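Local structure of designed helical repeat protein (Synthetic construct, 5CWQ) at residues E119-S124 against K174-R179; V110-G115 against L164-C169; S197-E200 against V206-L209; A39-A44 against L93-I98; E12-L17 against S67-R72. The protein has no known biological function, being a computationally designed scaffold of stacked, antiparallel helical hairpins stapled by disulfides. All blocks are in the same frame, centred on the assembly; numbering follows the deposited sequence. Where two conformers were deposited one is given.

In the fold
Eight helices run up and down in two layers, and four of the five contacts join helices two places apart in the chain. Interactions 1 and 5 lie in one layer, interactions 2 and 4 in the other, while interaction 3 joins the consecutive helices of a hairpin. Interactions 1 and 2 have centres about 8 Å apart and are tied by a salt bridge, E119 OE1 to R114 NH1, at 3.0 Å. Interactions 4 and 5, centres about 13 Å apart, meet where E43 CB packs on L17 CD1 at 3.8 Å. Interaction 3 touches none of the others; its closest neighbour is interaction 4, nearest atoms about 6 Å away.

Interaction 1: residues E119-S124 against K174-R179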
# COMPACT_ATOMS: atom_id res chain seq x y z
N GLU A 119 11.03 5.05 -14.04
CA GLU A 119 9.66 5.02 -13.55
C GLU A 119 9.59 4.26 -12.23
O GLU A 119 8.73 4.53 -11.38
CB GLU A 119 8.75 4.36 -14.59
CG GLU A 119 7.26 4.44 -14.28
CD GLU A 119 6.42 3.80 -15.36
OE1 GLU A 119 7.00 3.18 -16.28
OE2 GLU A 119 5.17 3.91 -15.30
N ALA A 120 10.49 3.30 -12.06
CA ALA A 120 10.54 2.49 -10.85
C ALA A 120 11.12 3.29 -9.69
O ALA A 120 10.69 3.14 -8.54
CB ALA A 120 11.37 1.23 -11.08
N GLU A 121 12.09 4.15 -9.98
CA GLU A 121 12.73 4.95 -8.95
C GLU A 121 11.77 6.02 -8.43
O GLU A 121 11.78 6.33 -7.24
CB GLU A 121 14.01 5.60 -9.49
CG GLU A 121 14.88 6.23 -8.41
CD GLU A 121 15.39 5.22 -7.40
OE1 GLU A 121 15.40 4.01 -7.71
OE2 GLU A 121 15.78 5.63 -6.29
N ARG A 122 10.95 6.57 -9.32
CA ARG A 122 9.94 7.54 -8.91
C ARG A 122 8.95 6.91 -7.95
O ARG A 122 8.51 7.54 -6.99
CB ARG A 122 9.21 8.11 -10.13
CG ARG A 122 10.04 9.10 -10.94
CD ARG A 122 9.18 9.85 -11.95
NE ARG A 122 8.14 10.64 -11.31
CZ ARG A 122 7.33 11.49 -11.95
NH1 ARG A 122 7.45 11.67 -13.26
NH2 ARG A 122 6.41 12.16 -11.27
N ALA A 123 8.59 5.66 -8.22
CA ALA A 123 7.68 4.92 -7.35
C ALA A 123 8.33 4.68 -5.99
O ALA A 123 7.65 4.72 -4.96
CB ALA A 123 7.30 3.59 -7.99
N SER A 124 9.63 4.45 -5.99
CA SER A 124 10.37 4.21 -4.76
C SER A 124 10.42 5.48 -3.92
O SER A 124 10.34 5.43 -2.69
CB SER A 124 11.79 3.73 -5.07
OG SER A 124 12.46 3.32 -3.89
N LYS A 174 20.99 -3.34 -4.22
CA LYS A 174 21.17 -4.06 -2.97
C LYS A 174 21.02 -3.14 -1.76
O LYS A 174 20.60 -3.58 -0.69
CB LYS A 174 22.53 -4.75 -2.93
CG LYS A 174 22.55 -6.03 -2.11
CD LYS A 174 23.86 -6.21 -1.36
CE LYS A 174 23.97 -5.28 -0.16
NZ LYS A 174 22.91 -5.55 0.86
N GLU A 175 21.37 -1.87 -1.93
CA GLU A 175 21.28 -0.90 -0.84
C GLU A 175 19.83 -0.66 -0.45
O GLU A 175 19.49 -0.57 0.73
CB GLU A 175 21.96 0.42 -1.23
CG GLU A 175 22.03 1.43 -0.09
CD GLU A 175 22.76 2.70 -0.48
OE1 GLU A 175 23.33 2.75 -1.59
OE2 GLU A 175 22.75 3.66 0.32
N GLU A 176 18.96 -0.55 -1.46
CA GLU A 176 17.54 -0.37 -1.22
C GLU A 176 16.93 -1.63 -0.63
O GLU A 176 16.05 -1.57 0.23
CB GLU A 176 16.82 0.00 -2.52
CG GLU A 176 17.10 1.41 -3.02
CD GLU A 176 16.40 1.73 -4.33
OE1 GLU A 176 15.92 0.79 -5.00
OE2 GLU A 176 16.34 2.92 -4.70
N ALA A 177 17.41 -2.78 -1.10
CA ALA A 177 16.91 -4.07 -0.64
C ALA A 177 17.18 -4.27 0.84
O ALA A 177 16.35 -4.79 1.58
CB ALA A 177 17.53 -5.19 -1.45
N GLU A 178 18.37 -3.85 1.28
CA GLU A 178 18.74 -3.95 2.69
C GLU A 178 17.84 -3.06 3.54
O GLU A 178 17.36 -3.48 4.60
CB GLU A 178 20.22 -3.56 2.87
CG GLU A 178 20.66 -3.37 4.32
CD GLU A 178 20.47 -4.61 5.18
OE1 GLU A 178 20.30 -5.71 4.62
OE2 GLU A 178 20.48 -4.48 6.42
N ARG A 179 17.61 -1.83 3.08
CA ARG A 179 16.74 -0.90 3.78
C ARG A 179 15.32 -1.45 3.89
O ARG A 179 14.71 -1.39 4.96
CB ARG A 179 16.72 0.45 3.07
CG ARG A 179 17.76 1.44 3.58
CD ARG A 179 17.77 2.71 2.74
NE ARG A 179 18.39 2.49 1.44
CZ ARG A 179 18.29 3.33 0.41
NH1 ARG A 179 17.58 4.44 0.52
NH2 ARG A 179 18.90 3.05 -0.73
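E121 opens the contact by reaching for E176, and two carboxylates end up close together between the helices, nearly in one plane. E176 OE2 sits 3.2 Å from E121 OE2 and 3.3 Å from E121 OE1, with the two carboxylate planes 14° apart. E121 gets there because its chain turns at chi2 (62°), swinging a group that leaves the backbone obliquely in towards the other helix. E176 comes straight across instead, its chain stretched out beyond CG. Neither pair of oxygens is a hydrogen bond, so the like charges need help from elsewhere: R171 NE makes a salt bridge to E121 OE1 and a long, weak ion pair to E176 OE1. That shared arginine probably softens the repulsion, and closeness of this kind would tend to raise the pKa of one of the acids.

The two helices, 117-144 and 174-201, run in the same direction as members of one layer of the repeat stack, and helix 147-171 from the other layer packs against both. E176 lies in the first turn of its helix, where its backbone N is hydrogen-bonded to N173 OD1. One turn beyond E121, S124 points at the same glutamate, but S124 OG stays 4.0 Å from E176 OE2. The serine side chain rests on L164 and V167 of helix 147-171, and E176 leans on A168 of that same helix.

Interaction 2: residues V110-G115 against L164-C169; sequences VACCRG and LAEVAC
C112 drives its sulfur into the backbone of the helix opposite, and nearly all of the close packing is there. C112 SG lies 3.5 Å from E166 O and 4.1 Å from V167 CA, and E166 CG lies 3.9 Å from the same SG. The backbones come near enough for this, the CA atoms of C112 and V167 being 6.7 Å apart. With SG set opposite its own carbonyl carbon (chi1 -67°), C112 projects across the gap between the helices, and the sulfur goes on to form a disulfide with C170, just past 164-169.

Of the E166 side chain, CG is the atom that meets the sulfur. A bend at chi2 (77°) turns the chain beyond CG, and the side chain also packs on A108 and E109 of helix 90-114 and on H223 of helix 204-230. V167 flanks the contact more distantly: V167 CG2 comes no nearer than 4.9 Å, to C112 SG, and the side chain packs on A108 and E176.

The far side is much looser. C113 is exposed; C113 SG stays 5.7 Å from E166 OE2 and is bonded instead to C55 of helix 33-57. Just beyond, helix 90-114 ends in a Schellman motif, G115 taking positive phi at an exposed position. C169 makes no contact with 110-115; its sulfur bonds onward to C227 of helix 204-230. Adjacent cysteines thus serve opposite neighbours, one bonding back and one forward, so that a chain of disulfides staples successive helices of this layer in the designed repeat stack.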
# COMPACT_ATOMS: atom_id res chain seq x y z
N VAL A 110 3.98 -1.94 -12.03
CA VAL A 110 3.96 -1.58 -13.45
C VAL A 110 5.36 -1.19 -13.91
O VAL A 110 5.81 -1.61 -14.98
CB VAL A 110 2.98 -0.42 -13.74
CG1 VAL A 110 3.12 0.05 -15.19
CG2 VAL A 110 1.56 -0.85 -13.46
N ALA A 111 6.05 -0.40 -13.10
CA ALA A 111 7.38 0.07 -13.45
C ALA A 111 8.33 -1.11 -13.67
O ALA A 111 9.06 -1.15 -14.66
CB ALA A 111 7.92 0.98 -12.36
N CYS A 112 8.29 -2.07 -12.75
CA CYS A 112 9.14 -3.25 -12.85
C CYS A 112 8.77 -4.11 -14.06
O CYS A 112 9.64 -4.53 -14.82
CB CYS A 112 9.04 -4.09 -11.58
SG CYS A 112 9.73 -3.29 -10.10
N CYS A 113 7.48 -4.36 -14.24
CA CYS A 113 7.01 -5.20 -15.33
C CYS A 113 7.31 -4.59 -16.69
O CYS A 113 7.63 -5.30 -17.64
CB CYS A 113 5.50 -5.47 -15.19
SG CYS A 113 5.06 -6.55 -13.81
N ARG A 114 7.20 -3.26 -16.78
CA ARG A 114 7.51 -2.55 -18.02
C ARG A 114 9.02 -2.38 -18.18
O ARG A 114 9.50 -2.02 -19.25
CB ARG A 114 6.82 -1.18 -18.05
CG ARG A 114 5.29 -1.27 -18.10
CD ARG A 114 4.64 0.11 -18.13
NE ARG A 114 4.74 0.73 -19.45
CZ ARG A 114 5.71 1.56 -19.84
NH1 ARG A 114 6.69 1.89 -19.01
NH2 ARG A 114 5.69 2.06 -21.06
N GLY A 115 9.77 -2.63 -17.11
CA GLY A 115 11.22 -2.56 -17.15
C GLY A 115 11.76 -1.14 -17.18
O GLY A 115 12.92 -0.93 -17.55
N LEU A 164 8.86 -0.57 -1.76
CA LEU A 164 10.31 -0.39 -1.77
C LEU A 164 11.01 -1.70 -2.13
O LEU A 164 11.96 -1.72 -2.91
CB LEU A 164 10.81 0.11 -0.42
CG LEU A 164 10.43 1.54 -0.05
CD1 LEU A 164 10.80 1.84 1.39
CD2 LEU A 164 11.08 2.56 -0.99
N ALA A 165 10.53 -2.80 -1.55
CA ALA A 165 11.06 -4.12 -1.84
C ALA A 165 10.88 -4.46 -3.32
O ALA A 165 11.77 -5.03 -3.95
CB ALA A 165 10.37 -5.17 -0.98
N GLU A 166 9.73 -4.09 -3.86
CA GLU A 166 9.40 -4.33 -5.26
C GLU A 166 10.42 -3.68 -6.18
O GLU A 166 11.01 -4.34 -7.04
CB GLU A 166 7.99 -3.80 -5.56
CG GLU A 166 7.50 -4.06 -6.98
CD GLU A 166 7.03 -5.48 -7.20
OE1 GLU A 166 7.11 -6.30 -6.26
OE2 GLU A 166 6.57 -5.78 -8.32
N VAL A 167 10.65 -2.39 -5.99
CA VAL A 167 11.57 -1.64 -6.83
C VAL A 167 13.00 -2.11 -6.63
O VAL A 167 13.73 -2.31 -7.60
CB VAL A 167 11.49 -0.12 -6.54
CG1 VAL A 167 12.52 0.65 -7.36
CG2 VAL A 167 10.09 0.39 -6.82
N ALA A 168 13.40 -2.28 -5.37
CA ALA A 168 14.77 -2.67 -5.05
C ALA A 168 15.14 -3.98 -5.74
O ALA A 168 16.28 -4.17 -6.17
CB ALA A 168 14.94 -2.80 -3.54
N CYS A 169 14.16 -4.87 -5.86
CA CYS A 169 14.38 -6.17 -6.47
C CYS A 169 14.52 -6.07 -7.99
O CYS A 169 15.44 -6.65 -8.57
CB CYS A 169 13.24 -7.12 -6.11
SG CYS A 169 13.34 -8.73 -6.91

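Interaction 3: residues S197-E200 against V206-L209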
# COMPACT_ATOMS: atom_id res chain seq x y z
N SER A 197 -1.49 -7.49 21.78
CA SER A 197 -2.13 -6.61 22.75
C SER A 197 -3.64 -6.54 22.50
O SER A 197 -4.43 -6.50 23.44
CB SER A 197 -1.53 -5.20 22.68
OG SER A 197 -0.22 -5.19 23.22
N ALA A 198 -4.03 -6.53 21.23
CA ALA A 198 -5.44 -6.51 20.86
C ALA A 198 -6.11 -7.82 21.26
O ALA A 198 -7.22 -7.82 21.81
CB ALA A 198 -5.59 -6.28 19.37
N GLU A 199 -5.45 -8.94 20.98
CA GLU A 199 -5.93 -10.25 21.39
C GLU A 199 -6.13 -10.29 22.90
O GLU A 199 -7.09 -10.88 23.39
CB GLU A 199 -4.95 -11.35 20.97
CG GLU A 199 -4.99 -11.68 19.48
CD GLU A 199 -3.93 -12.68 19.06
OE1 GLU A 199 -3.21 -13.20 19.94
OE2 GLU A 199 -3.82 -12.94 17.85
N GLU A 200 -5.21 -9.66 23.62
CA GLU A 200 -5.26 -9.64 25.08
C GLU A 200 -6.49 -8.89 25.59
O GLU A 200 -7.05 -9.23 26.63
CB GLU A 200 -3.99 -9.01 25.64
CG GLU A 200 -3.82 -9.18 27.12
CD GLU A 200 -2.48 -8.67 27.60
OE1 GLU A 200 -1.90 -7.81 26.93
OE2 GLU A 200 -2.01 -9.16 28.65
N VAL A 206 -8.92 -4.56 15.76
CA VAL A 206 -7.52 -4.14 15.75
C VAL A 206 -6.62 -5.33 15.44
O VAL A 206 -5.63 -5.20 14.72
CB VAL A 206 -7.11 -3.51 17.11
CG1 VAL A 206 -5.61 -3.22 17.15
CG2 VAL A 206 -7.90 -2.24 17.35
N LYS A 207 -6.97 -6.49 15.98
CA LYS A 207 -6.24 -7.73 15.72
C LYS A 207 -6.18 -8.01 14.23
O LYS A 207 -5.11 -8.31 13.69
CB LYS A 207 -6.90 -8.90 16.45
CG LYS A 207 -6.24 -10.25 16.22
CD LYS A 207 -7.04 -11.39 16.85
CE LYS A 207 -8.36 -11.62 16.13
NZ LYS A 207 -9.10 -12.77 16.71
N ARG A 208 -7.33 -7.92 13.56
CA ARG A 208 -7.41 -8.18 12.13
C ARG A 208 -6.55 -7.21 11.34
O ARG A 208 -5.87 -7.60 10.40
CB ARG A 208 -8.86 -8.11 11.67
CG ARG A 208 -9.75 -9.19 12.24
CD ARG A 208 -11.21 -8.79 12.20
NE ARG A 208 -12.05 -9.70 12.97
CZ ARG A 208 -13.19 -9.36 13.56
NH1 ARG A 208 -13.64 -8.12 13.49
NH2 ARG A 208 -13.88 -10.27 14.24
N LEU A 209 -6.60 -5.93 11.72
CA LEU A 209 -5.83 -4.90 11.04
C LEU A 209 -4.33 -5.09 11.25
O LEU A 209 -3.53 -4.91 10.32
CB LEU A 209 -6.26 -3.51 11.52
CG LEU A 209 -7.70 -3.11 11.20
CD1 LEU A 209 -8.06 -1.80 11.88
CD2 LEU A 209 -7.92 -3.00 9.70
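Two antiparallel helices come closest where the CA atoms of A198 and K207 are 5.3 Å apart, on the two sides of the short turn joining helix 174-201 to helix 204-230. Only a methyl group stands at the closest point on 197-200: A198 CB lies 3.7 Å from K207 N and 3.8 Å from V206 CG1, pressing on backbone and side chain at once. V206 also reaches V194, further back along the first helix.

On the outer side, E199 and K207 cross at about a right angle, and it is their hydrocarbon parts that meet. E199 CG is 3.3 Å from K207 CD, unusually short and perhaps a little uncertain for side chains at the surface, and E199 OE2 lies 3.7 Å from that same carbon. K207 runs out straight as far as CD, then turns at chi3 (69°), which carries its ammonium away from the carboxylate; E199 OE2 and K207 NZ remain 5.4 Å apart. A bound phosphate, probably from the crystallisation liquor, lies about 3 Å from the lysine side chain. Opposite charges are therefore neighbours without a salt bridge: the hairpin end is joined here by the packing of A198 on V206 and K207, and electrostatic attraction between E199 and K207 is probably a modest addition.

Interaction 4: residues A39-A44 against L93-I98; sequences ALIEEA and LALALI
L95 meets I41 first, and with its main chain as much as its side chain. I41 CD1 comes to 3.5 Å from L95 O, while I41 CG1 lies 3.6 Å from that oxygen, so the end of the isoleucine is laid against a peptide carbonyl of helix 90-114. L95 CD2 packs on I41 CD1 at 3.9 Å. One turn on, I98 packs on the same end of the isoleucine: I98 CG2 lies 4.1 Å from both I41 CD1 and I41 CG1. The long branch of I41 is stretched out (chi2 170°), which sets its terminal methyl in the groove between L95 and I98. The CA atoms of I41 and I98 are 6.7 Å apart.

All three residues are buried. The side chains that meet are all apolar, though the closest approach is to a backbone carbonyl, and no hydrogen bond crosses. A glycerol, probably from the crystallisation liquor, lies about 4 Å from the I98 side chain. L152 of helix 147-171 packs on both L95 and I98, carrying the hydrophobic layer on to the next helix. From the other layer, helix 60-86 meets L40 through E76 and V80, helix 5-30 lies against A39 and E43, and helix 117-144 takes L97; no strand occurs anywhere in this fold.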
# COMPACT_ATOMS: atom_id res chain seq x y z
N ALA A 39 -13.40 3.96 -0.06
CA ALA A 39 -13.68 3.70 -1.46
C ALA A 39 -12.40 3.78 -2.29
O ALA A 39 -12.22 3.01 -3.24
CB ALA A 39 -14.72 4.68 -1.98
N LEU A 40 -11.52 4.70 -1.92
CA LEU A 40 -10.26 4.88 -2.64
C LEU A 40 -9.32 3.70 -2.40
O LEU A 40 -8.53 3.35 -3.27
CB LEU A 40 -9.58 6.19 -2.22
CG LEU A 40 -10.28 7.48 -2.69
CD1 LEU A 40 -9.61 8.71 -2.09
CD2 LEU A 40 -10.31 7.58 -4.21
N ILE A 41 -9.41 3.10 -1.22
CA ILE A 41 -8.67 1.87 -0.93
C ILE A 41 -9.15 0.76 -1.87
O ILE A 41 -8.35 -0.03 -2.37
CB ILE A 41 -8.84 1.42 0.54
CG1 ILE A 41 -8.16 2.42 1.47
CG2 ILE A 41 -8.24 0.02 0.75
CD1 ILE A 41 -8.48 2.19 2.94
N GLU A 42 -10.46 0.71 -2.09
CA GLU A 42 -11.04 -0.30 -2.97
C GLU A 42 -10.61 -0.06 -4.42
O GLU A 42 -10.32 -1.01 -5.15
CB GLU A 42 -12.56 -0.30 -2.86
CG GLU A 42 -13.07 -0.70 -1.48
CD GLU A 42 -14.55 -0.43 -1.29
OE1 GLU A 42 -14.99 -0.37 -0.13
OE2 GLU A 42 -15.26 -0.28 -2.30
N GLU A 43 -10.56 1.21 -4.82
CA GLU A 43 -10.07 1.56 -6.15
C GLU A 43 -8.63 1.08 -6.32
O GLU A 43 -8.29 0.47 -7.33
CB GLU A 43 -10.15 3.07 -6.38
CG GLU A 43 -11.57 3.59 -6.53
CD GLU A 43 -11.61 5.07 -6.89
OE1 GLU A 43 -10.66 5.55 -7.53
OE2 GLU A 43 -12.60 5.74 -6.52
N ALA A 44 -7.81 1.36 -5.32
CA ALA A 44 -6.40 0.97 -5.34
C ALA A 44 -6.24 -0.54 -5.44
O ALA A 44 -5.35 -1.03 -6.14
CB ALA A 44 -5.69 1.51 -4.10
N LEU A 93 -7.18 9.96 7.85
CA LEU A 93 -5.83 10.18 7.35
C LEU A 93 -5.13 8.84 7.11
O LEU A 93 -4.56 8.62 6.05
CB LEU A 93 -5.01 11.02 8.34
CG LEU A 93 -3.53 11.21 8.01
CD1 LEU A 93 -3.33 11.85 6.64
CD2 LEU A 93 -2.85 12.04 9.10
N ALA A 94 -5.21 7.95 8.10
CA ALA A 94 -4.56 6.65 8.01
C ALA A 94 -5.13 5.85 6.85
O ALA A 94 -4.39 5.20 6.11
CB ALA A 94 -4.73 5.88 9.32
N LEU A 95 -6.45 5.90 6.68
CA LEU A 95 -7.11 5.21 5.58
C LEU A 95 -6.65 5.76 4.23
O LEU A 95 -6.43 5.01 3.29
CB LEU A 95 -8.63 5.33 5.71
CG LEU A 95 -9.25 4.59 6.90
CD1 LEU A 95 -10.65 5.10 7.18
CD2 LEU A 95 -9.26 3.09 6.64
N ALA A 96 -6.51 7.08 4.15
CA ALA A 96 -6.04 7.72 2.92
C ALA A 96 -4.62 7.28 2.60
O ALA A 96 -4.28 7.06 1.43
CB ALA A 96 -6.11 9.24 3.05
N LEU A 97 -3.79 7.15 3.63
CA LEU A 97 -2.41 6.73 3.44
C LEU A 97 -2.32 5.29 2.95
O LEU A 97 -1.42 4.94 2.19
CB LEU A 97 -1.62 6.90 4.74
CG LEU A 97 -1.38 8.34 5.19
CD1 LEU A 97 -0.73 8.37 6.57
CD2 LEU A 97 -0.52 9.11 4.19
N ILE A 98 -3.26 4.46 3.39
CA ILE A 98 -3.33 3.08 2.90
C ILE A 98 -3.64 3.10 1.41
O ILE A 98 -3.03 2.36 0.64
CB ILE A 98 -4.40 2.26 3.66
CG1 ILE A 98 -3.97 2.04 5.12
CG2 ILE A 98 -4.64 0.90 2.99
CD1 ILE A 98 -5.07 1.49 6.02

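Interaction 5: residues E12-L17 against S67-R72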
# COMPACT_ATOMS: atom_id res chain seq x y z
N GLU A 12 -13.62 -8.11 -13.99
CA GLU A 12 -14.09 -7.98 -12.61
C GLU A 12 -13.35 -6.85 -11.90
O GLU A 12 -13.93 -6.14 -11.08
CB GLU A 12 -13.90 -9.29 -11.85
CG GLU A 12 -14.39 -9.25 -10.41
CD GLU A 12 -14.15 -10.56 -9.67
OE1 GLU A 12 -13.64 -11.51 -10.30
OE2 GLU A 12 -14.47 -10.63 -8.47
N ALA A 13 -12.07 -6.70 -12.22
CA ALA A 13 -11.25 -5.64 -11.64
C ALA A 13 -11.76 -4.27 -12.08
O ALA A 13 -11.89 -3.36 -11.27
CB ALA A 13 -9.79 -5.82 -12.03
N GLU A 14 -12.05 -4.14 -13.37
CA GLU A 14 -12.57 -2.90 -13.91
C GLU A 14 -13.96 -2.61 -13.33
O GLU A 14 -14.30 -1.46 -13.06
CB GLU A 14 -12.64 -2.96 -15.44
CG GLU A 14 -13.08 -1.66 -16.10
CD GLU A 14 -12.13 -0.50 -15.81
OE1 GLU A 14 -10.93 -0.76 -15.56
OE2 GLU A 14 -12.59 0.66 -15.83
N ARG A 15 -14.74 -3.67 -13.13
CA ARG A 15 -16.07 -3.55 -12.54
C ARG A 15 -15.98 -3.06 -11.10
O ARG A 15 -16.75 -2.20 -10.67
CB ARG A 15 -16.80 -4.89 -12.62
CG ARG A 15 -18.11 -4.95 -11.84
CD ARG A 15 -17.95 -5.76 -10.56
NE ARG A 15 -19.13 -5.70 -9.71
CZ ARG A 15 -19.28 -6.39 -8.58
NH1 ARG A 15 -18.32 -7.21 -8.16
NH2 ARG A 15 -20.40 -6.27 -7.87
N ARG A 16 -15.03 -3.62 -10.35
CA ARG A 16 -14.80 -3.20 -8.97
C ARG A 16 -14.35 -1.75 -8.90
O ARG A 16 -14.78 -0.99 -8.03
CB ARG A 16 -13.76 -4.11 -8.31
CG ARG A 16 -14.34 -5.37 -7.69
CD ARG A 16 -13.26 -6.42 -7.47
NE ARG A 16 -13.56 -7.30 -6.34
CZ ARG A 16 -14.46 -8.28 -6.37
NH1 ARG A 16 -15.16 -8.52 -7.48
NH2 ARG A 16 -14.66 -9.03 -5.30
N LEU A 17 -13.49 -1.36 -9.84
CA LEU A 17 -12.97 0.00 -9.90
C LEU A 17 -14.08 1.01 -10.16
O LEU A 17 -14.14 2.07 -9.53
CB LEU A 17 -11.90 0.11 -10.98
CG LEU A 17 -11.32 1.51 -11.27
CD1 LEU A 17 -10.70 2.11 -10.02
CD2 LEU A 17 -10.31 1.43 -12.40
N SER A 67 -1.14 2.15 -14.54
CA SER A 67 -0.33 3.15 -13.87
C SER A 67 -1.02 4.51 -13.87
O SER A 67 -1.01 5.22 -12.86
CB SER A 67 1.04 3.27 -14.55
OG SER A 67 1.92 4.07 -13.79
N GLU A 68 -1.63 4.86 -15.00
CA GLU A 68 -2.40 6.09 -15.11
C GLU A 68 -3.54 6.09 -14.10
O GLU A 68 -3.81 7.11 -13.47
CB GLU A 68 -2.95 6.25 -16.53
CG GLU A 68 -1.88 6.54 -17.58
CD GLU A 68 -2.38 6.35 -19.01
OE1 GLU A 68 -3.61 6.19 -19.20
OE2 GLU A 68 -1.55 6.37 -19.94
N LYS A 69 -4.18 4.95 -13.95
CA LYS A 69 -5.29 4.82 -13.01
C LYS A 69 -4.78 4.85 -11.57
O LYS A 69 -5.45 5.40 -10.69
CB LYS A 69 -6.07 3.53 -13.28
CG LYS A 69 -6.87 3.58 -14.57
CD LYS A 69 -7.63 2.29 -14.81
CE LYS A 69 -8.44 2.37 -16.10
NZ LYS A 69 -9.26 1.15 -16.33
N ALA A 70 -3.61 4.27 -11.33
CA ALA A 70 -2.99 4.29 -10.01
C ALA A 70 -2.61 5.71 -9.61
O ALA A 70 -2.78 6.10 -8.46
CB ALA A 70 -1.76 3.38 -9.98
N GLN A 71 -2.09 6.46 -10.57
CA GLN A 71 -1.69 7.84 -10.33
C GLN A 71 -2.89 8.69 -9.94
O GLN A 71 -2.79 9.60 -9.12
CB GLN A 71 -1.01 8.43 -11.57
CG GLN A 71 -0.53 9.86 -11.41
CD GLN A 71 0.52 10.01 -10.33
OE1 GLN A 71 1.25 9.06 -10.02
NE2 GLN A 71 0.61 11.20 -9.74
N ARG A 72 -4.04 8.37 -10.54
CA ARG A 72 -5.27 9.10 -10.28
C ARG A 72 -5.76 8.86 -8.86
O ARG A 72 -6.11 9.80 -8.15
CB ARG A 72 -6.34 8.71 -11.30
CG ARG A 72 -7.68 9.42 -11.11
CD ARG A 72 -8.65 9.08 -12.23
NE ARG A 72 -9.99 9.58 -11.96
CZ ARG A 72 -11.03 9.44 -12.78
NH1 ARG A 72 -10.88 8.80 -13.94
NH2 ARG A 72 -12.21 9.93 -12.45
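E14 and K69 meet at about a right angle, their charged ends joined in a salt bridge of 2.7 Å between E14 OE1 and K69 NZ. The ammonium favours one oxygen clearly, since E14 OE2 is 3.4 Å from K69 NZ. Each side chain reaches the meeting point differently. K69 heads directly for the other helix and is fully stretched, every torsion beyond CB near 180°, so that its whole length spans the space between backbones whose nearest CA atoms, those of L17 and K69, are 9.6 Å apart. E14 leaves its helix obliquely and needs a bend at chi2 (61°) to bring the carboxylate round to the lysine.

L17, one turn after E14, slants across the middle of the lysine. L17 CD2 is 3.7 Å from K69 CD and 4.1 Å from K69 NZ, so the leucine packs on the aliphatic shaft close to where the charge begins. The pair of contacts holds K69 at two points along its length: hydrocarbon against hydrocarbon in the middle, ion against ion at the end. R21, a further turn along helix 5-30, also touches K69.

Helix 33-57 of the other layer packs against both segments, with L50 against E14 and V47 against A70. L17 is buried, whereas E14 and K69 are partly exposed; the salt bridge and the leucine beside it are features of this particular contact. What belongs to the layered helical repeat fold is the placing of the backbones: alternate helices, here 5-30 and 60-86, lie side by side in the same direction in one layer, over a second layer of helices.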